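Local coordinates for acyl-CoA synthetase (AMP-forming)/AMP-acid ligase II-like protein (Dyadobacter fermentans, PDB 4GS5) that probably activates a carboxylic acid with ATP as an acyl-adenylate and joins it to coenzyme A, as AMP-forming acyl-CoA ligases do, at residues A[61-65]-A[223-227]; A[37-43]-A[54-59]; A[68-72]-A[205-209]; A[73-77]-A[101-105]. All coordinates share one frame; numbering follows the deposited sequence.

In the fold
Helix 59-72 ties the four contacts together. Its first turns take part in interaction 1, its last turn in interaction 3, and interactions 2 and 4 lie at the chain segments entering and leaving it. Interactions 1 and 3 have centres about 10 Å apart and join where Val224 CG1 meets Met68 CE at 3.8 Å. Interaction 2, centred about 11 Å from interaction 1, meets it through Leu62 CD1 and Phe41 CD2, 3.6 Å apart. Interaction 4 lies about 14 Å from interaction 3 by centres, with Leu102 CD1 against Gly70 CA at 3.6 Å. The hairpin of interaction 2 carries at its tip the glycine-rich loop that, in related adenylate-forming enzymes, binds ATP phosphates.

Interaction 1 (A[61-65]-A[223-227]); sequences QLAAS and AVTNG
Gln61, the capping-box residue in the first turn of helix 59-72, also reaches across to the short 3-10 turn at Ala223 and Val224, which connects strands 217-221 and 230-238. Polar contact rests on one bond: Gln61 NE2 gives a hydrogen to Val224 O at 2.9 Å, nearly straight at 172°. The oxygen lies in the plane of the Gln61 amide, whereas the donor is tilted from the carbonyl plane. The other end of the amide is also used, because OE1 accepts from Thr58 N while Thr58 OG1 caps the helix. With CG beside the backbone N (chi1 -83°) and the chain extended beyond it, the amide reaches both partners. Without the amide, as with an alanine here, Val224 O would probably lose this donor and Thr58 N its capping acceptor. Flat groups also meet: the Asn226 amide crosses that of Gln61 with their planes 68° apart. Apolar contact lies one turn further along the helix, where Ala64 CB points at the loop and touches Ala223 CB at 3.6 Å and Val224 CG1 at 3.9 Å. The same CG1 branch ends against the helix backbone, 3.5 Å from Ser65 N and 3.7 Å from Ser65 CB.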
loop_
_atom_site.group_PDB
_atom_site.type_symbol
_atom_site.label_atom_id
_atom_site.label_comp_id
_atom_site.label_asym_id
_atom_site.label_seq_id
_atom_site.Cartn_x
_atom_site.Cartn_y
_atom_site.Cartn_z
ATOM N N GLN A 61 19.236 -7.627 -6.823
ATOM C CA GLN A 61 17.942 -7.180 -6.296
ATOM C C GLN A 61 16.848 -7.315 -7.339
ATOM O O GLN A 61 15.785 -7.874 -7.082
ATOM C CB GLN A 61 18.021 -5.698 -5.911
ATOM C CG GLN A 61 18.592 -5.428 -4.553
ATOM C CD GLN A 61 18.499 -3.966 -4.172
ATOM O OE1 GLN A 61 19.317 -3.158 -4.587
ATOM N NE2 GLN A 61 17.497 -3.622 -3.374
ATOM N N LEU A 62 17.100 -6.729 -8.502
ATOM C CA LEU A 62 16.146 -6.746 -9.598
ATOM C C LEU A 62 15.842 -8.174 -10.049
ATOM O O LEU A 62 14.686 -8.518 -10.302
ATOM C CB LEU A 62 16.683 -5.913 -10.772
ATOM C CG LEU A 62 16.868 -4.422 -10.440
ATOM C CD1 LEU A 62 17.598 -3.670 -11.543
ATOM C CD2 LEU A 62 15.529 -3.759 -10.130
ATOM N N ALA A 63 16.883 -8.997 -10.157
ATOM C CA ALA A 63 16.718 -10.375 -10.603
ATOM C C ALA A 63 15.883 -11.193 -9.606
ATOM O O ALA A 63 15.061 -12.015 -10.000
ATOM C CB ALA A 63 18.085 -11.041 -10.840
ATOM N N ALA A 64 16.124 -10.976 -8.319
ATOM C CA ALA A 64 15.396 -11.677 -7.273
ATOM C C ALA A 64 13.923 -11.300 -7.327
ATOM O O ALA A 64 13.052 -12.157 -7.236
ATOM C CB ALA A 64 15.974 -11.346 -5.910
ATOM N N SER A 65 13.660 -10.012 -7.513
ATOM C CA SER A 65 12.302 -9.484 -7.563
ATOM C C SER A 65 11.505 -10.049 -8.745
ATOM O O SER A 65 10.379 -10.523 -8.580
ATOM C CB SER A 65 12.356 -7.955 -7.608
ATOM O OG SER A 65 11.072 -7.397 -7.639
ATOM N N ALA A 223 16.625 -11.462 -0.629
ATOM C CA ALA A 223 17.532 -11.026 -1.675
ATOM C C ALA A 223 17.092 -9.659 -2.207
ATOM O O ALA A 223 17.939 -8.835 -2.548
ATOM C CB ALA A 223 17.620 -12.047 -2.796
ATOM N N VAL A 224 15.787 -9.391 -2.254
ATOM C CA VAL A 224 15.353 -8.080 -2.760
ATOM C C VAL A 224 15.793 -6.906 -1.886
ATOM O O VAL A 224 15.823 -5.768 -2.350
ATOM C CB VAL A 224 13.830 -7.979 -3.047
ATOM C CG1 VAL A 224 13.443 -8.861 -4.229
ATOM C CG2 VAL A 224 12.995 -8.281 -1.803
ATOM N N THR A 225 16.140 -7.177 -0.632
ATOM C CA THR A 225 16.670 -6.136 0.255
ATOM C C THR A 225 18.173 -6.244 0.529
ATOM O O THR A 225 18.687 -5.611 1.456
ATOM C CB THR A 225 15.928 -6.106 1.613
ATOM O OG1 THR A 225 16.171 -7.326 2.334
ATOM C CG2 THR A 225 14.430 -5.909 1.412
ATOM N N ASN A 226 18.879 -7.036 -0.273
ATOM C CA ASN A 226 20.291 -7.299 -0.027
ATOM C C ASN A 226 20.496 -7.918 1.354
ATOM O O ASN A 226 21.508 -7.684 2.021
ATOM C CB ASN A 226 21.115 -6.015 -0.193
ATOM C CG ASN A 226 20.714 -5.226 -1.433
ATOM O OD1 ASN A 226 20.661 -5.772 -2.538
ATOM N ND2 ASN A 226 20.402 -3.944 -1.250
ATOM N N GLY A 227 19.506 -8.703 1.772
ATOM C CA GLY A 227 19.564 -9.440 3.022
ATOM C C GLY A 227 19.421 -8.588 4.269
ATOM O O GLY A 227 19.483 -9.102 5.383
#

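Interaction 2 (A[37-43]-A[54-59]); sequences GAREFVL and PITVTR. With EDO (1,2-ethanediol), chain U.
Phe41 and Val57 exchange both backbone hydrogen bonds of an antiparallel pair, Phe41 N to Val57 O and Val57 N to Phe41 O, each 2.8 Å. Leu43 and Ile55 repeat the pattern at 2.9 Å, while Glu40 faces Thr58 and Val42 faces Thr56 as non-hydrogen-bonded pairs. The result is a hairpin whose strand directions differ by 158°. On one face Val42 lies beside Pro54, CG1 to CB 3.8 Å, and its other methyl, CG2, meets Thr56 CG2. On the other, Phe41, Leu43 and Val57 point inward, and Phe41 turns its ring edge to Val57 O and Arg59 CA.

Beyond the strand, Arg59 N still donates to Arg39 O at 2.8 Å. Arg59 then reaches across to the 37-39 turn, extended from CG to NE with CG anti to its own N (chi1 -174°), and NH1 donates to Ala38 O at 3.0 Å, an angle of 157°, the oxygen close to the guanidinium plane. Trp34 also holds it, offering NH1 its carbonyl O and the guanidinium its ring in a cation-pi contact. A leucine in its place would probably leave both carbonyls without this donor and the Trp34 ring without its cation. Just before Ala38, Gly37 closes helix 22-36 with a Schellman motif. Val42 N donates to O1 of a bound 1,2-ethanediol at 2.9 Å, probably from the crystallisation liquor and also bonded to Lys33 NZ.

The inward face is packed between helices: Phe30 and Trp34 of helix 22-36 meet the Phe41 ring, Leu62 of helix 59-72 meets Phe41 and Val57, and Ile90 and Leu93 of helix 90-102 meet Leu43.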
loop_
_atom_site.group_PDB
_atom_site.type_symbol
_atom_site.label_atom_id
_atom_site.label_comp_id
_atom_site.label_asym_id
_atom_site.label_seq_id
_atom_site.Cartn_x
_atom_site.Cartn_y
_atom_site.Cartn_z
ATOM N N GLY A 37 25.375 -6.696 -18.574
ATOM C CA GLY A 37 25.901 -7.331 -17.375
ATOM C C GLY A 37 26.103 -6.430 -16.166
ATOM O O GLY A 37 26.593 -6.888 -15.127
ATOM N N ALA A 38 25.721 -5.159 -16.290
ATOM C CA ALA A 38 25.883 -4.189 -15.207
ATOM C C ALA A 38 25.504 -4.783 -13.862
ATOM O O ALA A 38 24.500 -5.493 -13.751
ATOM C CB ALA A 38 25.052 -2.963 -15.476
ATOM N N ARG A 39 26.297 -4.492 -12.835
ATOM C CA ARG A 39 26.004 -5.027 -11.506
ATOM C C ARG A 39 25.084 -4.107 -10.699
ATOM O O ARG A 39 24.552 -4.506 -9.666
ATOM C CB ARG A 39 27.294 -5.326 -10.735
ATOM C CG ARG A 39 27.940 -6.662 -11.104
ATOM C CD ARG A 39 29.213 -6.907 -10.288
ATOM N NE ARG A 39 28.950 -6.815 -8.853
ATOM C CZ ARG A 39 28.688 -7.858 -8.069
ATOM N NH1 ARG A 39 28.670 -9.089 -8.572
ATOM N NH2 ARG A 39 28.450 -7.669 -6.777
ATOM N N GLU A 40 24.914 -2.869 -11.154
ATOM C CA GLU A 40 23.972 -1.971 -10.486
ATOM C C GLU A 40 23.373 -0.922 -11.422
ATOM O O GLU A 40 23.860 -0.712 -12.531
ATOM C CB GLU A 40 24.568 -1.346 -9.214
ATOM C CG GLU A 40 25.669 -0.317 -9.401
ATOM C CD GLU A 40 25.973 0.429 -8.102
ATOM O OE1 GLU A 40 26.384 -0.231 -7.122
ATOM O OE2 GLU A 40 25.787 1.667 -8.049
ATOM N N PHE A 41 22.293 -0.296 -10.967
ATOM C CA PHE A 41 21.481 0.577 -11.799
ATOM C C PHE A 41 20.985 1.763 -10.998
ATOM O O PHE A 41 20.565 1.623 -9.851
ATOM C CB PHE A 41 20.279 -0.180 -12.381
ATOM C CG PHE A 41 20.663 -1.412 -13.144
ATOM C CD1 PHE A 41 20.792 -1.378 -14.522
ATOM C CD2 PHE A 41 20.916 -2.603 -12.479
ATOM C CE1 PHE A 41 21.167 -2.511 -15.228
ATOM C CE2 PHE A 41 21.297 -3.736 -13.180
ATOM C CZ PHE A 41 21.423 -3.689 -14.556
ATOM N N VAL A 42 21.047 2.930 -11.625
ATOM C CA VAL A 42 20.454 4.141 -11.085
ATOM C C VAL A 42 19.116 4.368 -11.780
ATOM O O VAL A 42 19.085 4.777 -12.942
ATOM C CB VAL A 42 21.367 5.376 -11.326
ATOM C CG1 VAL A 42 20.725 6.616 -10.742
ATOM C CG2 VAL A 42 22.744 5.147 -10.713
ATOM N N LEU A 43 18.021 4.077 -11.079
ATOM C CA LEU A 43 16.686 4.327 -11.604
ATOM C C LEU A 43 16.051 5.532 -10.875
ATOM O O LEU A 43 16.717 6.212 -10.090
ATOM C CB LEU A 43 15.815 3.082 -11.471
ATOM C CG LEU A 43 16.524 1.766 -11.810
ATOM C CD1 LEU A 43 15.523 0.620 -11.922
ATOM C CD2 LEU A 43 17.355 1.892 -13.089
ATOM N N PRO A 54 16.832 9.944 -7.907
ATOM C CA PRO A 54 17.554 8.719 -8.264
ATOM C C PRO A 54 17.656 7.758 -7.088
ATOM O O PRO A 54 17.784 8.189 -5.945
ATOM C CB PRO A 54 18.940 9.225 -8.681
ATOM C CG PRO A 54 19.073 10.574 -8.072
ATOM C CD PRO A 54 17.687 11.142 -7.952
ATOM N N ILE A 55 17.567 6.466 -7.369
ATOM C CA ILE A 55 17.874 5.449 -6.370
ATOM C C ILE A 55 18.710 4.378 -7.049
ATOM O O ILE A 55 18.482 4.043 -8.211
ATOM C CB ILE A 55 16.614 4.808 -5.774
ATOM C CG1 ILE A 55 15.753 4.223 -6.884
ATOM C CG2 ILE A 55 15.804 5.819 -4.936
ATOM C CD1 ILE A 55 14.524 3.502 -6.370
ATOM N N THR A 56 19.696 3.843 -6.350
ATOM C CA THR A 56 20.491 2.805 -6.980
ATOM C C THR A 56 20.071 1.436 -6.472
ATOM O O THR A 56 19.806 1.249 -5.277
ATOM C CB THR A 56 22.027 3.042 -6.861
ATOM O OG1 THR A 56 22.545 2.410 -5.683
ATOM C CG2 THR A 56 22.337 4.530 -6.837
ATOM N N VAL A 57 19.960 0.490 -7.395
ATOM C CA VAL A 57 19.561 -0.867 -7.037
ATOM C C VAL A 57 20.501 -1.839 -7.710
ATOM O O VAL A 57 20.989 -1.573 -8.812
ATOM C CB VAL A 57 18.131 -1.166 -7.484
ATOM C CG1 VAL A 57 17.157 -0.266 -6.737
ATOM C CG2 VAL A 57 18.016 -0.973 -8.991
ATOM N N THR A 58 20.781 -2.956 -7.048
ATOM C CA THR A 58 21.751 -3.893 -7.600
ATOM C C THR A 58 21.068 -4.783 -8.625
ATOM O O THR A 58 19.831 -4.898 -8.645
ATOM C CB THR A 58 22.415 -4.765 -6.511
ATOM O OG1 THR A 58 21.474 -5.712 -5.988
ATOM C CG2 THR A 58 22.944 -3.899 -5.378
ATOM N N ARG A 59 21.874 -5.399 -9.481
ATOM C CA ARG A 59 21.371 -6.395 -10.419
ATOM C C ARG A 59 20.703 -7.551 -9.666
ATOM O O ARG A 59 19.616 -8.021 -10.036
ATOM C CB ARG A 59 22.516 -6.936 -11.286
ATOM C CG ARG A 59 22.031 -7.852 -12.374
ATOM C CD ARG A 59 23.153 -8.622 -13.055
ATOM N NE ARG A 59 22.636 -9.244 -14.270
ATOM C CZ ARG A 59 22.519 -8.612 -15.435
ATOM N NH1 ARG A 59 22.922 -7.348 -15.555
ATOM N NH2 ARG A 59 22.016 -9.247 -16.486
HETATM C C1 EDO U . 20.570 2.422 -15.243
HETATM O O1 EDO U . 21.627 3.048 -14.490
HETATM C C2 EDO U . 20.006 3.419 -16.245
HETATM O O2 EDO U . 19.499 2.747 -17.390
#

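Interaction 3 (A[68-72]-A[205-209]); sequences MTGKA and LPGIQ. With EDO (1,2-ethanediol), chain X.
Pro206 O is approached by the side chain of Met68, whose CG lies 3.5 Å away, and it accepts a 2.8 Å hydrogen bond from O2 of a bound 1,2-ethanediol, probably from the crystallisation liquor. The diol lies between helix and turn, with C2 near Met68 CG and O1 beside Lys71 CB.

Met68, deposited as selenomethionine, has the largest share of the contact. Its chain is bent at the last torsion (chi3 -49°), which turns the methyl CE onto Leu205 CD1 at 3.7 Å while SE faces Ile208 CD1 at 3.8 Å; it crosses both side chains at about a right angle. One turn later Ala72 CB meets the second methyl of Leu205, CD2, at 3.3 Å, closer than usual van der Waals contact, so the fit there is tight. Lys71 starts toward the loop, but its chain bends and the amine leads away.

The loop presents these groups as a type II beta turn from Leu205 to Ile208, joining strands 202-204 and 209-212. Its closing bond, Ile208 N to Leu205 O, is weak at 3.3 Å. Gly207 has phi 93°, at which a CB would run into the carbonyl O of Pro206. Behind the turn Leu205 packs on His187 and Leu190, and Ile208 on Val188 and Ile220, so the last turn of helix 59-72 meets a loop backed by strands.

Between helix and turn the chemistry is thus almost wholly apolar: fit of shape joins the two, and Pro206 O takes a hydrogen bond from the bound diol instead of from the helix.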
loop_
_atom_site.group_PDB
_atom_site.type_symbol
_atom_site.label_atom_id
_atom_site.label_comp_id
_atom_site.label_asym_id
_atom_site.label_seq_id
_atom_site.Cartn_x
_atom_site.Cartn_y
_atom_site.Cartn_z
HETATM N N MSE A 68 10.534 -13.729 -8.248
HETATM C CA MSE A 68 9.413 -13.932 -7.325
HETATM C C MSE A 68 8.096 -13.792 -8.050
HETATM O O MSE A 68 7.167 -14.576 -7.853
HETATM C CB MSE A 68 9.432 -12.896 -6.205
HETATM C CG MSE A 68 10.566 -13.053 -5.218
HETATM SE SE MSE A 68 10.274 -11.829 -3.741
HETATM C CE MSE A 68 9.924 -10.206 -4.749
ATOM N N THR A 69 8.027 -12.764 -8.884
ATOM C CA THR A 69 6.819 -12.435 -9.614
ATOM C C THR A 69 6.472 -13.578 -10.544
ATOM O O THR A 69 5.318 -14.012 -10.598
ATOM C CB THR A 69 7.004 -11.123 -10.423
ATOM O OG1 THR A 69 7.375 -10.071 -9.526
ATOM C CG2 THR A 69 5.711 -10.732 -11.144
ATOM N N GLY A 70 7.482 -14.063 -11.263
ATOM C CA GLY A 70 7.316 -15.145 -12.217
ATOM C C GLY A 70 6.784 -16.415 -11.575
ATOM O O GLY A 70 5.916 -17.086 -12.132
ATOM N N LYS A 71 7.320 -16.750 -10.409
ATOM C CA LYS A 71 6.884 -17.934 -9.674
ATOM C C LYS A 71 5.475 -17.750 -9.106
ATOM O O LYS A 71 4.599 -18.581 -9.331
ATOM C CB LYS A 71 7.856 -18.239 -8.534
ATOM C CG LYS A 71 7.610 -19.586 -7.843
ATOM C CD LYS A 71 8.178 -20.743 -8.665
ATOM C CE LYS A 71 8.241 -22.053 -7.870
ATOM N NZ LYS A 71 6.913 -22.728 -7.688
ATOM N N ALA A 72 5.274 -16.670 -8.357
ATOM C CA ALA A 72 4.008 -16.428 -7.676
ATOM C C ALA A 72 2.833 -16.332 -8.656
ATOM O O ALA A 72 1.729 -16.766 -8.341
ATOM C CB ALA A 72 4.094 -15.175 -6.827
ATOM N N LEU A 205 5.394 -13.249 -0.855
ATOM C CA LEU A 205 6.076 -13.868 -1.984
ATOM C C LEU A 205 7.182 -14.804 -1.490
ATOM O O LEU A 205 7.734 -14.606 -0.410
ATOM C CB LEU A 205 6.676 -12.786 -2.886
ATOM C CG LEU A 205 5.666 -11.937 -3.651
ATOM C CD1 LEU A 205 6.338 -10.704 -4.249
ATOM C CD2 LEU A 205 4.999 -12.762 -4.725
ATOM N N PRO A 206 7.521 -15.825 -2.288
ATOM C CA PRO A 206 8.543 -16.778 -1.838
ATOM C C PRO A 206 9.906 -16.087 -1.727
ATOM O O PRO A 206 10.221 -15.217 -2.540
ATOM C CB PRO A 206 8.566 -17.818 -2.963
ATOM C CG PRO A 206 8.150 -17.036 -4.200
ATOM C CD PRO A 206 7.166 -15.999 -3.712
ATOM N N GLY A 207 10.690 -16.457 -0.727
ATOM C CA GLY A 207 12.014 -15.888 -0.554
ATOM C C GLY A 207 12.031 -14.694 0.375
ATOM O O GLY A 207 13.094 -14.197 0.736
ATOM N N ILE A 208 10.849 -14.232 0.763
ATOM C CA ILE A 208 10.733 -13.162 1.737
ATOM C C ILE A 208 10.717 -13.737 3.154
ATOM O O ILE A 208 9.924 -14.625 3.457
ATOM C CB ILE A 208 9.436 -12.353 1.520
ATOM C CG1 ILE A 208 9.413 -11.724 0.127
ATOM C CG2 ILE A 208 9.287 -11.278 2.578
ATOM C CD1 ILE A 208 10.585 -10.751 -0.146
ATOM N N GLN A 209 11.597 -13.240 4.018
ATOM C CA GLN A 209 11.530 -13.570 5.443
ATOM C C GLN A 209 10.789 -12.421 6.121
ATOM O O GLN A 209 10.970 -11.254 5.746
ATOM C CB GLN A 209 12.933 -13.738 6.040
ATOM C CG GLN A 209 13.732 -14.891 5.439
ATOM C CD GLN A 209 14.927 -14.413 4.620
ATOM O OE1 GLN A 209 15.043 -14.716 3.428
ATOM N NE2 GLN A 209 15.824 -13.660 5.260
HETATM C C1 EDO X . 11.480 -17.728 -6.082
HETATM O O1 EDO X . 11.182 -17.854 -7.474
HETATM C C2 EDO X . 11.772 -16.264 -5.790
HETATM O O2 EDO X . 12.091 -16.082 -4.402
#

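Interaction 4 (A[73-77]-A[101-105]); sequences LSLGP and ELDWE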
loop_
_atom_site.group_PDB
_atom_site.type_symbol
_atom_site.label_atom_id
_atom_site.label_comp_id
_atom_site.label_asym_id
_atom_site.label_seq_id
_atom_site.Cartn_x
_atom_site.Cartn_y
_atom_site.Cartn_z
ATOM N N LEU A 73 3.057 -15.779 -9.846
ATOM C CA LEU A 73 1.930 -15.622 -10.774
ATOM C C LEU A 73 1.994 -16.597 -11.961
ATOM O O LEU A 73 1.182 -16.509 -12.878
ATOM C CB LEU A 73 1.810 -14.162 -11.254
ATOM C CG LEU A 73 1.579 -13.134 -10.135
ATOM C CD1 LEU A 73 1.646 -11.706 -10.663
ATOM C CD2 LEU A 73 0.257 -13.388 -9.416
ATOM N N SER A 74 2.947 -17.526 -11.923
ATOM C CA SER A 74 3.110 -18.529 -12.980
ATOM C C SER A 74 3.189 -17.903 -14.368
ATOM O O SER A 74 2.461 -18.287 -15.288
ATOM C CB SER A 74 1.989 -19.569 -12.949
ATOM O OG SER A 74 1.991 -20.237 -11.708
ATOM N N LEU A 75 4.102 -16.953 -14.516
ATOM C CA LEU A 75 4.284 -16.266 -15.782
ATOM C C LEU A 75 5.585 -16.732 -16.432
ATOM O O LEU A 75 6.638 -16.109 -16.258
ATOM C CB LEU A 75 4.289 -14.748 -15.549
ATOM C CG LEU A 75 3.055 -14.232 -14.799
ATOM C CD1 LEU A 75 3.273 -12.797 -14.314
ATOM C CD2 LEU A 75 1.809 -14.339 -15.665
ATOM N N GLY A 76 5.511 -17.831 -17.181
ATOM C CA GLY A 76 6.705 -18.417 -17.767
ATOM C C GLY A 76 7.048 -17.850 -19.131
ATOM O O GLY A 76 6.508 -16.812 -19.531
ATOM N N PRO A 77 7.943 -18.532 -19.863
ATOM C CA PRO A 77 8.348 -18.059 -21.191
ATOM C C PRO A 77 7.169 -17.959 -22.161
ATOM O O PRO A 77 6.311 -18.844 -22.207
ATOM C CB PRO A 77 9.338 -19.142 -21.666
ATOM C CG PRO A 77 9.857 -19.753 -20.413
ATOM C CD PRO A 77 8.661 -19.758 -19.474
ATOM N N GLU A 101 14.230 -11.442 -17.747
ATOM C CA GLU A 101 14.570 -12.575 -16.901
ATOM C C GLU A 101 13.694 -13.791 -17.182
ATOM O O GLU A 101 14.152 -14.923 -17.070
ATOM C CB GLU A 101 14.487 -12.185 -15.430
ATOM C CG GLU A 101 15.633 -11.303 -14.996
ATOM C CD GLU A 101 16.958 -12.038 -15.079
ATOM O OE1 GLU A 101 17.248 -12.830 -14.154
ATOM O OE2 GLU A 101 17.693 -11.838 -16.072
ATOM N N LEU A 102 12.449 -13.546 -17.578
ATOM C CA LEU A 102 11.434 -14.600 -17.666
ATOM C C LEU A 102 11.070 -14.928 -19.117
ATOM O O LEU A 102 10.210 -15.766 -19.371
ATOM C CB LEU A 102 10.183 -14.184 -16.873
ATOM C CG LEU A 102 10.433 -13.888 -15.382
ATOM C CD1 LEU A 102 9.191 -13.350 -14.649
ATOM C CD2 LEU A 102 10.962 -15.119 -14.665
ATOM N N ASP A 103 11.735 -14.260 -20.061
ATOM C CA ASP A 103 11.509 -14.475 -21.498
ATOM C C ASP A 103 10.071 -14.138 -21.898
ATOM O O ASP A 103 9.352 -14.973 -22.460
ATOM C CB ASP A 103 11.820 -15.920 -21.911
ATOM C CG ASP A 103 13.272 -16.300 -21.701
ATOM O OD1 ASP A 103 14.146 -15.406 -21.700
ATOM O OD2 ASP A 103 13.534 -17.514 -21.554
ATOM N N TRP A 104 9.637 -12.922 -21.601
ATOM C CA TRP A 104 8.308 -12.517 -22.025
ATOM C C TRP A 104 8.404 -11.792 -23.351
ATOM O O TRP A 104 9.456 -11.268 -23.695
ATOM C CB TRP A 104 7.687 -11.558 -21.021
ATOM C CG TRP A 104 7.384 -12.120 -19.667
ATOM C CD1 TRP A 104 7.476 -13.424 -19.258
ATOM C CD2 TRP A 104 6.951 -11.367 -18.530
ATOM N NE1 TRP A 104 7.108 -13.522 -17.927
ATOM C CE2 TRP A 104 6.785 -12.273 -17.460
ATOM C CE3 TRP A 104 6.678 -10.011 -18.319
ATOM C CZ2 TRP A 104 6.357 -11.866 -16.192
ATOM C CZ3 TRP A 104 6.247 -9.601 -17.047
ATOM C CH2 TRP A 104 6.102 -10.531 -16.004
ATOM N N GLU A 105 7.298 -11.745 -24.083
ATOM C CA GLU A 105 7.150 -10.778 -25.156
ATOM C C GLU A 105 6.631 -9.485 -24.526
ATOM O O GLU A 105 5.572 -9.483 -23.902
ATOM C CB GLU A 105 6.144 -11.285 -26.181
ATOM C CG GLU A 105 5.918 -10.339 -27.347
ATOM C CD GLU A 105 4.762 -10.771 -28.232
ATOM O OE1 GLU A 105 4.470 -10.054 -29.215
ATOM O OE2 GLU A 105 4.147 -11.824 -27.954
#
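Trp104 sets the six-membered part of its indole against Leu75, with CZ2 3.6 Å from Leu75 CB and 3.7 Å from Leu75 CD1. The contact joins two helix-to-strand connections of the AMP-binding domain: residues 73-77 lead from helix 59-72 to strand 80-83, and residues 103-104 from helix 90-102 to strand 105-109, strands that run parallel side by side.

Leu75 and Trp104 also share the polar bond of the contact. Trp104 NE1 donates to Leu75 O at 3.1 Å and 169°, the oxygen lying at the indole edge only 7° from its plane. At the acceptor, the donor stands well above the carbonyl plane, so the bond is straight at the hydrogen but off the lone pairs. CG of Trp104 stands beside its own N (chi1 -66°), which swings the ring across to the other loop. The bond holds the indole at a set rotation and gives a buried N-H its acceptor. Gly76 O comes near Trp104 CD1 as well, at 3.5 Å, and is itself hydrogen-bonded to Thr79 OG1.

Both segments take a positive-phi residue as they leave their helices. Ser74 is the C-prime residue of a Schellman motif in which Leu75 N bonds to Gly70 O and Ser74 N to Lys71 O; in the other segment the residue is Asp103. Phe126 packs against both Leu75 and the Trp104 ring.

At the outer end the backbones themselves meet: Pro77 CA makes C-H...O contacts of 3.5 Å to both Leu102 O and Asp103 O, and Pro77 CB rests 4.1 Å from Asp103 CB.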